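Local structure of aspartate-semialdehyde dehydrogenase (Vibrio cholerae, 2R00) at residues F4-F9 with R26-D31; I93-H98 with I126-C131; V108-N113 with V325-L330; H249-A254 with I301-G306. The protein catalyses the NADPH-dependent reductive dephosphorylation of L-aspartyl-4-phosphate to L-aspartate-semialdehyde, a step on the way to lysine, methionine and threonine. One frame throughout, in Å; residues are numbered along the deposited sequence.

Contact 1: F4-F9 with R26-D31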
loop_
_atom_site.group_PDB
_atom_site.type_symbol
_atom_site.label_atom_id
_atom_site.label_comp_id
_atom_site.label_asym_id
_atom_site.label_seq_id
_atom_site.Cartn_x
_atom_site.Cartn_y
_atom_site.Cartn_z
ATOM N N PHE A 4 39.785 12.305 -11.718
ATOM C CA PHE A 4 39.006 13.540 -11.745
ATOM C C PHE A 4 38.893 14.163 -10.365
ATOM O O PHE A 4 38.822 13.456 -9.354
ATOM C CB PHE A 4 37.616 13.261 -12.324
ATOM C CG PHE A 4 37.652 12.554 -13.644
ATOM C CD1 PHE A 4 37.581 13.271 -14.829
ATOM C CD2 PHE A 4 37.782 11.167 -13.704
ATOM C CE1 PHE A 4 37.628 12.625 -16.059
ATOM C CE2 PHE A 4 37.832 10.512 -14.927
ATOM C CZ PHE A 4 37.753 11.242 -16.108
ATOM N N ASN A 5 38.897 15.490 -10.331
ATOM C CA ASN A 5 38.623 16.229 -9.115
ATOM C C ASN A 5 37.113 16.348 -8.908
ATOM O O ASN A 5 36.359 16.702 -9.837
ATOM C CB ASN A 5 39.282 17.608 -9.158
ATOM C CG ASN A 5 40.805 17.537 -9.085
ATOM O OD1 ASN A 5 41.373 16.623 -8.476
ATOM N ND2 ASN A 5 41.470 18.502 -9.715
ATOM N N VAL A 6 36.688 16.033 -7.688
ATOM C CA VAL A 6 35.274 15.926 -7.345
ATOM C C VAL A 6 34.956 16.670 -6.049
ATOM O O VAL A 6 35.686 16.563 -5.057
ATOM C CB VAL A 6 34.848 14.440 -7.213
ATOM C CG1 VAL A 6 33.353 14.322 -6.891
ATOM C CG2 VAL A 6 35.183 13.668 -8.491
ATOM N N ALA A 7 33.864 17.426 -6.076
ATOM C CA ALA A 7 33.338 18.101 -4.896
ATOM C C ALA A 7 32.031 17.454 -4.460
ATOM O O ALA A 7 31.224 17.022 -5.299
ATOM C CB ALA A 7 33.103 19.590 -5.176
ATOM N N ILE A 8 31.828 17.403 -3.148
ATOM C CA ILE A 8 30.525 17.084 -2.581
ATOM C C ILE A 8 30.069 18.305 -1.805
ATOM O O ILE A 8 30.759 18.753 -0.889
ATOM C CB ILE A 8 30.568 15.851 -1.648
ATOM C CG1 ILE A 8 30.964 14.593 -2.430
ATOM C CG2 ILE A 8 29.201 15.638 -0.963
ATOM C CD1 ILE A 8 31.333 13.401 -1.535
ATOM N N PHE A 9 28.920 18.861 -2.191
ATOM C CA PHE A 9 28.338 20.005 -1.487
ATOM C C PHE A 9 27.187 19.532 -0.613
ATOM O O PHE A 9 26.255 18.895 -1.091
ATOM C CB PHE A 9 27.894 21.097 -2.479
ATOM C CG PHE A 9 27.276 22.316 -1.832
ATOM C CD1 PHE A 9 27.717 22.780 -0.586
ATOM C CD2 PHE A 9 26.270 23.023 -2.486
ATOM C CE1 PHE A 9 27.144 23.918 0.005
ATOM C CE2 PHE A 9 25.699 24.169 -1.917
ATOM C CZ PHE A 9 26.130 24.615 -0.667
ATOM N N ARG A 26 32.650 2.198 -4.656
ATOM C CA ARG A 26 32.607 2.004 -6.110
ATOM C C ARG A 26 33.955 2.263 -6.801
ATOM O O ARG A 26 34.080 2.116 -8.023
ATOM C CB ARG A 26 31.515 2.885 -6.738
ATOM C CG ARG A 26 30.100 2.474 -6.391
ATOM C CD ARG A 26 29.084 3.018 -7.400
ATOM N NE ARG A 26 28.036 2.025 -7.601
ATOM C CZ ARG A 26 27.749 1.429 -8.753
ATOM N NH1 ARG A 26 28.384 1.738 -9.876
ATOM N NH2 ARG A 26 26.781 0.533 -8.779
ATOM N N GLU A 27 34.959 2.656 -6.018
ATOM C CA GLU A 27 36.306 2.922 -6.537
ATOM C C GLU A 27 36.289 3.922 -7.711
ATOM O O GLU A 27 36.943 3.725 -8.744
ATOM C CB GLU A 27 37.016 1.604 -6.909
ATOM C CG GLU A 27 37.174 0.613 -5.736
ATOM C CD GLU A 27 37.682 -0.761 -6.181
ATOM O OE1 GLU A 27 38.630 -0.819 -6.998
ATOM O OE2 GLU A 27 37.134 -1.787 -5.709
ATOM N N PHE A 28 35.531 5.003 -7.534
ATOM C CA PHE A 28 35.499 6.091 -8.511
ATOM C C PHE A 28 36.898 6.697 -8.662
ATOM O O PHE A 28 37.583 6.891 -7.654
ATOM C CB PHE A 28 34.499 7.177 -8.086
ATOM C CG PHE A 28 34.181 8.156 -9.179
ATOM C CD1 PHE A 28 33.125 7.924 -10.047
ATOM C CD2 PHE A 28 34.940 9.309 -9.343
ATOM C CE1 PHE A 28 32.839 8.823 -11.071
ATOM C CE2 PHE A 28 34.665 10.213 -10.367
ATOM C CZ PHE A 28 33.613 9.971 -11.226
ATOM N N PRO A 29 37.328 6.983 -9.913
ATOM C CA PRO A 29 38.669 7.536 -10.118
ATOM C C PRO A 29 38.784 8.997 -9.661
ATOM O O PRO A 29 38.765 9.918 -10.476
ATOM C CB PRO A 29 38.882 7.397 -11.625
ATOM C CG PRO A 29 37.510 7.440 -12.207
ATOM C CD PRO A 29 36.615 6.782 -11.189
ATOM N N VAL A 30 38.887 9.180 -8.350
ATOM C CA VAL A 30 39.050 10.493 -7.756
ATOM C C VAL A 30 40.539 10.806 -7.651
ATOM O O VAL A 30 41.329 9.991 -7.149
ATOM C CB VAL A 30 38.406 10.566 -6.348
ATOM C CG1 VAL A 30 38.696 11.917 -5.671
ATOM C CG2 VAL A 30 36.907 10.319 -6.435
ATOM N N ASP A 31 40.905 11.979 -8.157
ATOM C CA ASP A 31 42.205 12.563 -7.924
ATOM C C ASP A 31 42.105 13.283 -6.583
ATOM O O ASP A 31 42.530 12.751 -5.551
ATOM C CB ASP A 31 42.552 13.514 -9.075
ATOM C CG ASP A 31 43.868 14.261 -8.864
ATOM O OD1 ASP A 31 44.202 15.079 -9.745
ATOM O OD2 ASP A 31 44.559 14.043 -7.837
#
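The Phe4 ring meets the loop at its edge, where Pro29 O lies near the ring plane, 3.6 Å from Phe4 CD2. Pro29 CG comes in beside the same margin at 4.0 Å from Phe4 CD2, and the two side chains run alongside each other, pointing the same way. On Phe28, one face of the ring carries the CD of its own neighbour Pro29, offset toward the rim. Val6 CG2 reaches that ring obliquely, 4.0 Å from Phe28 CE2. With CG anti to the backbone N (chi1 -167°), Phe28 is swung off the loop so that its far end approaches Val6, while Leu23 and the helix 316-335 residues Ala328 and Val332 pack on it as well.

Two backbone bonds bracket Phe4. Its N donates to the carbonyl of Pro29, the centre of an inverse gamma turn, with Phe4 N to Pro29 O at 2.9 Å. Its carbonyl takes Asp31 N at 2.8 Å from Phe4 O. Farther out, Asn5 and Asp31 lie side by side, Asn5 OD1 sitting 3.4 Å from Asp31 CB. That oxygen accepts from the backbone N of Glu32, the residue after Asp31; it makes no hydrogen bond with the Asp31 carboxylate, itself an acceptor.

The parallel bridge of Phe4 with Val30 lies at the N-terminal ends of strands 4-9 and 30-37. Together with helix 14-25, which ends in a Schellman motif at Glu27, they form the first beta-alpha-beta unit of the Rossmann-type nucleotide-binding domain.

Contact 2: I93-H98 with I126-C131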
loop_
_atom_site.group_PDB
_atom_site.type_symbol
_atom_site.label_atom_id
_atom_site.label_comp_id
_atom_site.label_asym_id
_atom_site.label_seq_id
_atom_site.Cartn_x
_atom_site.Cartn_y
_atom_site.Cartn_z
ATOM N N ILE A 93 25.937 17.284 -10.507
ATOM C CA ILE A 93 24.921 16.245 -10.386
ATOM C C ILE A 93 24.127 16.587 -9.128
ATOM O O ILE A 93 24.672 16.595 -8.028
ATOM C CB ILE A 93 25.542 14.815 -10.358
ATOM C CG1 ILE A 93 26.207 14.512 -11.717
ATOM C CG2 ILE A 93 24.469 13.778 -10.014
ATOM C CD1 ILE A 93 27.407 13.561 -11.657
ATOM N N ASP A 94 22.851 16.927 -9.319
ATOM C CA ASP A 94 22.074 17.590 -8.277
ATOM C C ASP A 94 21.054 16.681 -7.628
ATOM O O ASP A 94 20.069 16.301 -8.251
ATOM C CB ASP A 94 21.357 18.828 -8.820
ATOM C CG ASP A 94 20.818 19.701 -7.714
ATOM O OD1 ASP A 94 21.592 19.972 -6.770
ATOM O OD2 ASP A 94 19.634 20.105 -7.775
ATOM N N ASN A 95 21.279 16.372 -6.360
ATOM C CA ASN A 95 20.335 15.553 -5.614
ATOM C C ASN A 95 19.358 16.407 -4.822
ATOM O O ASN A 95 19.293 16.319 -3.591
ATOM C CB ASN A 95 21.063 14.549 -4.718
ATOM C CG ASN A 95 20.107 13.605 -4.011
ATOM O OD1 ASN A 95 19.323 12.910 -4.646
ATOM N ND2 ASN A 95 20.144 13.613 -2.695
ATOM N N THR A 96 18.620 17.267 -5.538
ATOM C CA THR A 96 17.479 17.991 -4.973
ATOM C C THR A 96 16.343 17.977 -5.986
ATOM O O THR A 96 16.513 17.517 -7.123
ATOM C CB THR A 96 17.822 19.484 -4.584
ATOM O OG1 THR A 96 17.807 20.319 -5.748
ATOM C CG2 THR A 96 19.192 19.583 -3.929
ATOM N N SER A 97 15.184 18.494 -5.590
ATOM C CA SER A 97 14.081 18.657 -6.547
ATOM C C SER A 97 14.273 19.865 -7.463
ATOM O O SER A 97 13.582 19.988 -8.479
ATOM C CB SER A 97 12.740 18.786 -5.813
ATOM O OG SER A 97 12.797 19.895 -4.940
ATOM N N HIS A 98 15.209 20.755 -7.129
ATOM C CA HIS A 98 15.238 22.068 -7.806
ATOM C C HIS A 98 15.278 22.026 -9.337
ATOM O O HIS A 98 14.463 22.698 -9.981
ATOM C CB HIS A 98 16.309 23.035 -7.261
ATOM C CG HIS A 98 16.220 24.398 -7.883
ATOM N ND1 HIS A 98 15.210 25.287 -7.581
ATOM C CD2 HIS A 98 16.979 24.998 -8.829
ATOM C CE1 HIS A 98 15.343 26.373 -8.324
ATOM N NE2 HIS A 98 16.414 26.226 -9.085
ATOM N N ILE A 126 23.057 17.927 -14.333
ATOM C CA ILE A 126 22.235 16.723 -14.478
ATOM C C ILE A 126 21.473 16.560 -13.152
ATOM O O ILE A 126 22.056 16.698 -12.092
ATOM C CB ILE A 126 23.107 15.443 -14.695
ATOM C CG1 ILE A 126 24.061 15.615 -15.887
ATOM C CG2 ILE A 126 22.223 14.216 -14.890
ATOM C CD1 ILE A 126 25.240 14.623 -15.903
ATOM N N ALA A 127 20.180 16.272 -13.220
ATOM C CA ALA A 127 19.345 16.167 -12.015
ATOM C C ALA A 127 19.215 14.710 -11.594
ATOM O O ALA A 127 18.993 13.842 -12.442
ATOM C CB ALA A 127 17.978 16.765 -12.285
ATOM N N ASN A 128 19.374 14.456 -10.293
ATOM C CA ASN A 128 19.199 13.132 -9.690
ATOM C C ASN A 128 17.732 13.052 -9.294
ATOM O O ASN A 128 17.244 13.972 -8.641
ATOM C CB ASN A 128 20.089 13.018 -8.433
ATOM C CG ASN A 128 20.419 11.567 -8.032
ATOM O OD1 ASN A 128 20.298 11.184 -6.854
ATOM N ND2 ASN A 128 20.886 10.782 -8.985
ATOM N N PRO A 129 17.010 11.987 -9.714
ATOM C CA PRO A 129 15.597 11.913 -9.345
ATOM C C PRO A 129 15.345 11.536 -7.882
ATOM O O PRO A 129 16.273 11.192 -7.143
ATOM C CB PRO A 129 15.025 10.822 -10.282
ATOM C CG PRO A 129 16.092 10.539 -11.291
ATOM C CD PRO A 129 17.395 10.848 -10.560
ATOM N N ASN A 130 14.076 11.616 -7.498
ATOM C CA ASN A 130 13.604 11.181 -6.204
ATOM C C ASN A 130 13.836 9.676 -6.061
ATOM O O ASN A 130 13.622 8.933 -7.023
ATOM C CB ASN A 130 12.111 11.514 -6.119
ATOM C CG ASN A 130 11.586 11.488 -4.708
ATOM O OD1 ASN A 130 11.482 10.433 -4.098
ATOM N ND2 ASN A 130 11.250 12.662 -4.177
ATOM N N CYS A 131 14.269 9.221 -4.881
ATOM C CA CYS A 131 14.511 7.773 -4.654
ATOM C C CYS A 131 13.283 6.922 -4.974
ATOM O O CYS A 131 13.423 5.834 -5.518
ATOM C CB CYS A 131 15.031 7.466 -3.238
ATOM S SG CYS A 131 15.767 5.759 -3.019
#
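Ile93 and Ile126 stand on the same face of the sheet, touching lightly where Ile93 CG1 comes to 4.3 Å from Ile126 CD1. Helix 316-335 covers this face, with Ala328 on Ile93 and Ile327 on Ile126. Asp94 and Ala127 point to the other face. Beyond them the side chains of Asn95 and Asn128 slant across one another with their amide planes 64° apart. Asn128 CB is tucked against the opposite backbone, 3.3 Å from Asp94 O, and its CG lies anti to the backbone N (chi1 -158°), which carries the amide over toward Asn95.

The parallel register is held by two bonds: Asp94 N to Ile126 O, 2.9 Å, and Asn128 N to Asp94 O, 2.8 Å. These are the C-terminal ends of strands 91-94 and 125-127, the last two of the Rossmann-type sheet, where both segments leave the sheet. Segment 126-131 runs on to the active site, through Pro129 and the N-cap Asn130, whose OD1 takes the N of Ser132, into the helix that starts at Cys131, the residue that forms the acyl-thioester intermediate.

In the other, 93-98, Asp94 is bonded to the turn that follows it. Thr96 OG1 donates to the syn side of Asp94 OD2 at 2.7 Å and accepts from His98 N at 3.0 Å, an ST turn, while Asp94 OD1 is bonded to Ser78 OG. One oxygen of the buried carboxylate thus holds the turn, the other Ser78 on helix 75-87. On segment 126-131, Asn128 O accepts from NE of Arg100, a predicted phosphate-binding residue.

Contact 3: V108-N113 with V325-L330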
loop_
_atom_site.group_PDB
_atom_site.type_symbol
_atom_site.label_atom_id
_atom_site.label_comp_id
_atom_site.label_asym_id
_atom_site.label_seq_id
_atom_site.Cartn_x
_atom_site.Cartn_y
_atom_site.Cartn_z
ATOM N N VAL A 108 18.120 11.768 -14.665
ATOM C CA VAL A 108 18.741 10.507 -15.083
ATOM C C VAL A 108 18.694 9.366 -14.065
ATOM O O VAL A 108 19.084 9.534 -12.922
ATOM C CB VAL A 108 20.208 10.739 -15.566
ATOM C CG1 VAL A 108 20.878 9.427 -15.917
ATOM C CG2 VAL A 108 20.229 11.713 -16.765
ATOM N N VAL A 109 18.196 8.214 -14.518
ATOM C CA VAL A 109 18.395 6.919 -13.866
ATOM C C VAL A 109 19.242 6.079 -14.844
ATOM O O VAL A 109 18.756 5.708 -15.920
ATOM C CB VAL A 109 17.044 6.184 -13.618
ATOM C CG1 VAL A 109 17.284 4.754 -13.099
ATOM C CG2 VAL A 109 16.152 6.978 -12.651
ATOM N N PRO A 110 20.530 5.838 -14.507
ATOM C CA PRO A 110 21.473 5.200 -15.440
ATOM C C PRO A 110 21.073 3.846 -16.035
ATOM O O PRO A 110 21.527 3.524 -17.119
ATOM C CB PRO A 110 22.761 5.077 -14.613
ATOM C CG PRO A 110 22.664 6.172 -13.629
ATOM C CD PRO A 110 21.207 6.222 -13.257
ATOM N N GLU A 111 20.224 3.073 -15.357
ATOM C CA GLU A 111 19.762 1.799 -15.910
ATOM C C GLU A 111 18.665 2.019 -16.947
ATOM O O GLU A 111 18.341 1.120 -17.730
ATOM C CB GLU A 111 19.236 0.885 -14.802
ATOM C CG GLU A 111 20.289 0.457 -13.794
ATOM C CD GLU A 111 20.371 1.379 -12.597
ATOM O OE1 GLU A 111 19.954 2.563 -12.695
ATOM O OE2 GLU A 111 20.859 0.911 -11.545
ATOM N N VAL A 112 18.095 3.218 -16.957
ATOM C CA VAL A 112 16.926 3.476 -17.783
ATOM C C VAL A 112 17.221 4.434 -18.936
ATOM O O VAL A 112 17.009 4.079 -20.104
ATOM C CB VAL A 112 15.739 3.983 -16.923
ATOM C CG1 VAL A 112 14.540 4.308 -17.790
ATOM C CG2 VAL A 112 15.379 2.951 -15.864
ATOM N N ASN A 113 17.709 5.635 -18.615
ATOM C CA ASN A 113 17.914 6.659 -19.640
ATOM C C ASN A 113 19.318 7.268 -19.641
ATOM O O ASN A 113 19.452 8.494 -19.651
ATOM C CB ASN A 113 16.851 7.762 -19.514
ATOM C CG ASN A 113 16.976 8.557 -18.210
ATOM O OD1 ASN A 113 17.494 8.066 -17.212
ATOM N ND2 ASN A 113 16.497 9.787 -18.228
ATOM N N VAL A 325 26.302 8.700 -8.172
ATOM C CA VAL A 325 27.644 8.226 -8.534
ATOM C C VAL A 325 27.638 7.478 -9.885
ATOM O O VAL A 325 28.534 7.684 -10.709
ATOM C CB VAL A 325 28.286 7.397 -7.390
ATOM C CG1 VAL A 325 29.700 6.932 -7.759
ATOM C CG2 VAL A 325 28.332 8.223 -6.110
ATOM N N GLN A 326 26.610 6.656 -10.128
ATOM C CA GLN A 326 26.458 5.974 -11.424
ATOM C C GLN A 326 26.356 6.947 -12.596
ATOM O O GLN A 326 26.872 6.675 -13.689
ATOM C CB GLN A 326 25.213 5.098 -11.430
ATOM C CG GLN A 326 25.323 3.808 -10.636
ATOM C CD GLN A 326 24.008 3.058 -10.608
ATOM O OE1 GLN A 326 23.064 3.468 -9.938
ATOM N NE2 GLN A 326 23.940 1.956 -11.343
ATOM N N ILE A 327 25.668 8.068 -12.374
ATOM C CA ILE A 327 25.626 9.151 -13.348
ATOM C C ILE A 327 27.042 9.644 -13.629
ATOM O O ILE A 327 27.431 9.751 -14.789
ATOM C CB ILE A 327 24.730 10.338 -12.870
ATOM C CG1 ILE A 327 23.259 9.901 -12.776
ATOM C CG2 ILE A 327 24.888 11.528 -13.814
ATOM C CD1 ILE A 327 22.345 10.862 -11.999
ATOM N N ALA A 328 27.801 9.930 -12.563
ATOM C CA ALA A 328 29.180 10.434 -12.669
ATOM C C ALA A 328 30.113 9.455 -13.386
ATOM O O ALA A 328 31.022 9.865 -14.112
ATOM C CB ALA A 328 29.740 10.751 -11.288
ATOM N N GLU A 329 29.899 8.166 -13.139
ATOM C CA GLU A 329 30.686 7.116 -13.761
ATOM C C GLU A 329 30.502 7.157 -15.262
ATOM O O GLU A 329 31.479 7.131 -15.998
ATOM C CB GLU A 329 30.277 5.753 -13.203
ATOM C CG GLU A 329 30.785 5.500 -11.791
ATOM C CD GLU A 329 30.174 4.266 -11.154
ATOM O OE1 GLU A 329 30.569 3.941 -10.024
ATOM O OE2 GLU A 329 29.285 3.635 -11.767
ATOM N N LEU A 330 29.251 7.246 -15.713
ATOM C CA LEU A 330 28.944 7.288 -17.140
ATOM C C LEU A 330 29.384 8.597 -17.790
ATOM O O LEU A 330 29.859 8.615 -18.931
ATOM C CB LEU A 330 27.451 7.046 -17.363
ATOM C CG LEU A 330 26.965 5.656 -17.774
ATOM C CD1 LEU A 330 27.792 4.522 -17.192
ATOM C CD2 LEU A 330 25.491 5.498 -17.396
#
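Helix 316-335, the C-terminal helix, packs here against the loop that links strands 91-94 and 125-127 of the nucleotide-binding domain, so the end of the chain closes back on its first domain. Pro110 is the wedge. Its CG presses on the helix at 3.5 Å from Gln326 CB and also touches Ile327 CG1. On the same ring, Pro110 CB meets Leu330 CD2 at 3.9 Å; residues one turn apart on the helix thus grip the ring. Deeper in, Ile327 CG1 lies 4.0 Å from Val108 CG1, and its CD1 reaches the carbonyl of Val108, which is bonded to Asn323 ND2. The loop keeps its own shape: Asn113 OD1 accepts from Val109 N at 2.8 Å, in the carbonyl plane, and Val109 O takes both Val112 N and Asn113 N.

At the margin Gln326, extended beyond CG, sends NE2 to Glu111 OE2 at 3.3 Å, the amide and carboxylate planes 85° apart. The N-H points nearly straight at OE2 (160°) but reaches it from well above the carboxylate plane, and the bond is long; most of the contact is apolar, made by Pro110, Ile327, Val108 and Leu330.

Contact 4: H249-A254 with I301-G306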
loop_
_atom_site.group_PDB
_atom_site.type_symbol
_atom_site.label_atom_id
_atom_site.label_comp_id
_atom_site.label_asym_id
_atom_site.label_seq_id
_atom_site.Cartn_x
_atom_site.Cartn_y
_atom_site.Cartn_z
ATOM N N HIS A 249 1.123 -1.088 -9.604
ATOM C CA HIS A 249 0.320 -1.759 -10.611
ATOM C C HIS A 249 0.589 -1.129 -11.973
ATOM O O HIS A 249 0.544 0.100 -12.107
ATOM C CB HIS A 249 -1.178 -1.679 -10.297
ATOM C CG HIS A 249 -2.038 -2.242 -11.387
ATOM N ND1 HIS A 249 -2.312 -3.587 -11.503
ATOM C CD2 HIS A 249 -2.650 -1.643 -12.436
ATOM C CE1 HIS A 249 -3.076 -3.787 -12.564
ATOM N NE2 HIS A 249 -3.292 -2.623 -13.148
ATOM N N VAL A 250 0.866 -1.970 -12.969
ATOM C CA VAL A 250 1.065 -1.500 -14.336
ATOM C C VAL A 250 0.106 -2.148 -15.336
ATOM O O VAL A 250 -0.136 -3.352 -15.313
ATOM C CB VAL A 250 2.552 -1.617 -14.815
ATOM C CG1 VAL A 250 3.461 -0.804 -13.899
ATOM C CG2 VAL A 250 3.020 -3.047 -14.864
ATOM N N GLU A 251 -0.462 -1.307 -16.183
ATOM C CA GLU A 251 -1.280 -1.734 -17.294
ATOM C C GLU A 251 -0.337 -1.733 -18.500
ATOM O O GLU A 251 0.176 -0.677 -18.897
ATOM C CB GLU A 251 -2.429 -0.744 -17.472
ATOM C CG GLU A 251 -3.616 -1.255 -18.236
ATOM C CD GLU A 251 -4.302 -2.444 -17.585
ATOM O OE1 GLU A 251 -4.723 -3.324 -18.349
ATOM O OE2 GLU A 251 -4.418 -2.517 -16.343
ATOM N N THR A 252 -0.058 -2.922 -19.025
ATOM C CA THR A 252 0.897 -3.077 -20.133
ATOM C C THR A 252 0.182 -2.994 -21.488
ATOM O O THR A 252 -1.052 -3.064 -21.548
ATOM C CB THR A 252 1.696 -4.396 -20.018
ATOM O OG1 THR A 252 0.798 -5.507 -20.075
ATOM C CG2 THR A 252 2.472 -4.449 -18.708
ATOM N N ARG A 253 0.941 -2.813 -22.569
ATOM C CA ARG A 253 0.324 -2.708 -23.898
ATOM C C ARG A 253 0.171 -4.088 -24.546
ATOM O O ARG A 253 -0.616 -4.256 -25.473
ATOM C CB ARG A 253 1.076 -1.722 -24.807
ATOM C CG ARG A 253 1.110 -0.288 -24.282
ATOM C CD ARG A 253 1.555 0.712 -25.351
ATOM N NE ARG A 253 1.816 2.042 -24.794
ATOM C CZ ARG A 253 0.892 2.985 -24.599
ATOM N NH1 ARG A 253 -0.377 2.770 -24.917
ATOM N NH2 ARG A 253 1.239 4.159 -24.089
ATOM N N ALA A 254 0.925 -5.064 -24.042
ATOM C CA ALA A 254 0.764 -6.470 -24.420
ATOM C C ALA A 254 0.755 -7.335 -23.163
ATOM O O ALA A 254 1.404 -6.979 -22.170
ATOM C CB ALA A 254 1.882 -6.906 -25.347
ATOM N N ILE A 301 -5.681 -11.167 -11.754
ATOM C CA ILE A 301 -6.343 -12.440 -12.030
ATOM C C ILE A 301 -7.150 -12.337 -13.332
ATOM O O ILE A 301 -7.986 -11.450 -13.476
ATOM C CB ILE A 301 -7.259 -12.858 -10.837
ATOM C CG1 ILE A 301 -6.415 -13.066 -9.573
ATOM C CG2 ILE A 301 -8.094 -14.112 -11.186
ATOM C CD1 ILE A 301 -7.207 -13.047 -8.260
ATOM N N SER A 302 -6.869 -13.242 -14.270
ATOM C CA SER A 302 -7.486 -13.280 -15.616
ATOM C C SER A 302 -7.242 -12.016 -16.450
ATOM O O SER A 302 -7.949 -11.759 -17.434
ATOM C CB SER A 302 -8.989 -13.579 -15.527
ATOM O OG SER A 302 -9.221 -14.779 -14.809
ATOM N N HIS A 303 -6.229 -11.241 -16.058
ATOM C CA HIS A 303 -5.889 -9.996 -16.737
ATOM C C HIS A 303 -4.371 -9.858 -16.773
ATOM O O HIS A 303 -3.778 -9.170 -15.948
ATOM C CB HIS A 303 -6.565 -8.811 -16.043
ATOM C CG HIS A 303 -6.247 -7.479 -16.655
ATOM N ND1 HIS A 303 -6.607 -7.141 -17.944
ATOM C CD2 HIS A 303 -5.617 -6.394 -16.145
ATOM C CE1 HIS A 303 -6.204 -5.909 -18.201
ATOM N NE2 HIS A 303 -5.599 -5.433 -17.126
ATOM N N HIS A 304 -3.755 -10.529 -17.742
ATOM C CA HIS A 304 -2.300 -10.620 -17.832
ATOM C C HIS A 304 -1.612 -9.404 -18.458
ATOM O O HIS A 304 -0.378 -9.338 -18.494
ATOM C CB HIS A 304 -1.888 -11.921 -18.529
ATOM C CG HIS A 304 -1.965 -13.123 -17.637
ATOM N ND1 HIS A 304 -1.011 -14.117 -17.642
ATOM C CD2 HIS A 304 -2.874 -13.479 -16.697
ATOM C CE1 HIS A 304 -1.331 -15.037 -16.749
ATOM N NE2 HIS A 304 -2.458 -14.676 -16.163
ATOM N N SER A 305 -2.403 -8.443 -18.933
ATOM C CA SER A 305 -1.860 -7.115 -19.230
ATOM C C SER A 305 -1.894 -6.213 -17.975
ATOM O O SER A 305 -1.637 -5.003 -18.038
ATOM C CB SER A 305 -2.520 -6.482 -20.468
ATOM O OG SER A 305 -3.868 -6.115 -20.234
ATOM N N GLY A 306 -2.206 -6.827 -16.831
ATOM C CA GLY A 306 -2.043 -6.189 -15.536
ATOM C C GLY A 306 -0.978 -6.910 -14.731
ATOM O O GLY A 306 -1.072 -8.121 -14.499
#
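Glu251 and Gly306 form an antiparallel non-hydrogen-bonded pair, their CA atoms 4.8 Å apart, with the adjoining bond running from Thr252 N to Ser305 O at 2.8 Å. They join the end of strand 244-252 to the start of strand 306-313 in the mixed sheet of the dimerisation domain, at the end of a type I turn from His303 to Gly306 closed by Gly306 N on His303 O.

Glu251 carries the polar contact. Its chain bends at chi2 (61°) and brings the carboxylate to the edge of the His303 ring, nearly coplanar with it. His303 NE2 is 2.6 Å from Glu251 OE1 and 3.2 Å from Glu251 OE2, both weak as hydrogen bonds; the shorter is also badly bent, at 129°. Ser305 OG adds a long, weak bond to OE1, and His249 NE2 another to OE2. Arg151 of the second subunit makes a long, weak ion pair with the same group, and Met230 of that subunit packs on His303, so this end of the sheet lies against the second subunit. Two imidazole N-H groups and the distant arginine may help keep the carboxylate ionised. His249 is itself tied by ND1 to Asn308.

On the other side, Val250 and Thr252 lean on helix 131-147. Thr252 OG1 sits 3.5 Å from Ser305 CB and hydrogen-bonds Ala254 O at 2.6 Å, from above that carbonyl's plane.

How the contacts relate
Contacts 1 to 3 cluster round the nucleotide-binding domain, whereas contact 4 lies in the dimerisation domain, its centre about 43 Å from that of contact 1. Contact 2 is buried, the other three only partly. Contacts 1 and 2 join parallel strands of one sheet, at strand beginnings and at strand ends beside the active site. Contact 3 bears on both: its helix takes Phe28 and a salt bridge from Arg26 through Glu329, and touches Ile93 and Asn128. Contact 1 pairs backbone with apolar packing; contact 3 has side-chain packing and one side-chain hydrogen bond. In contact 2 buried polar groups are bonded both within the turn and to Ser78 and Arg100, while contact 4 gathers a carboxylate and histidines near the second subunit.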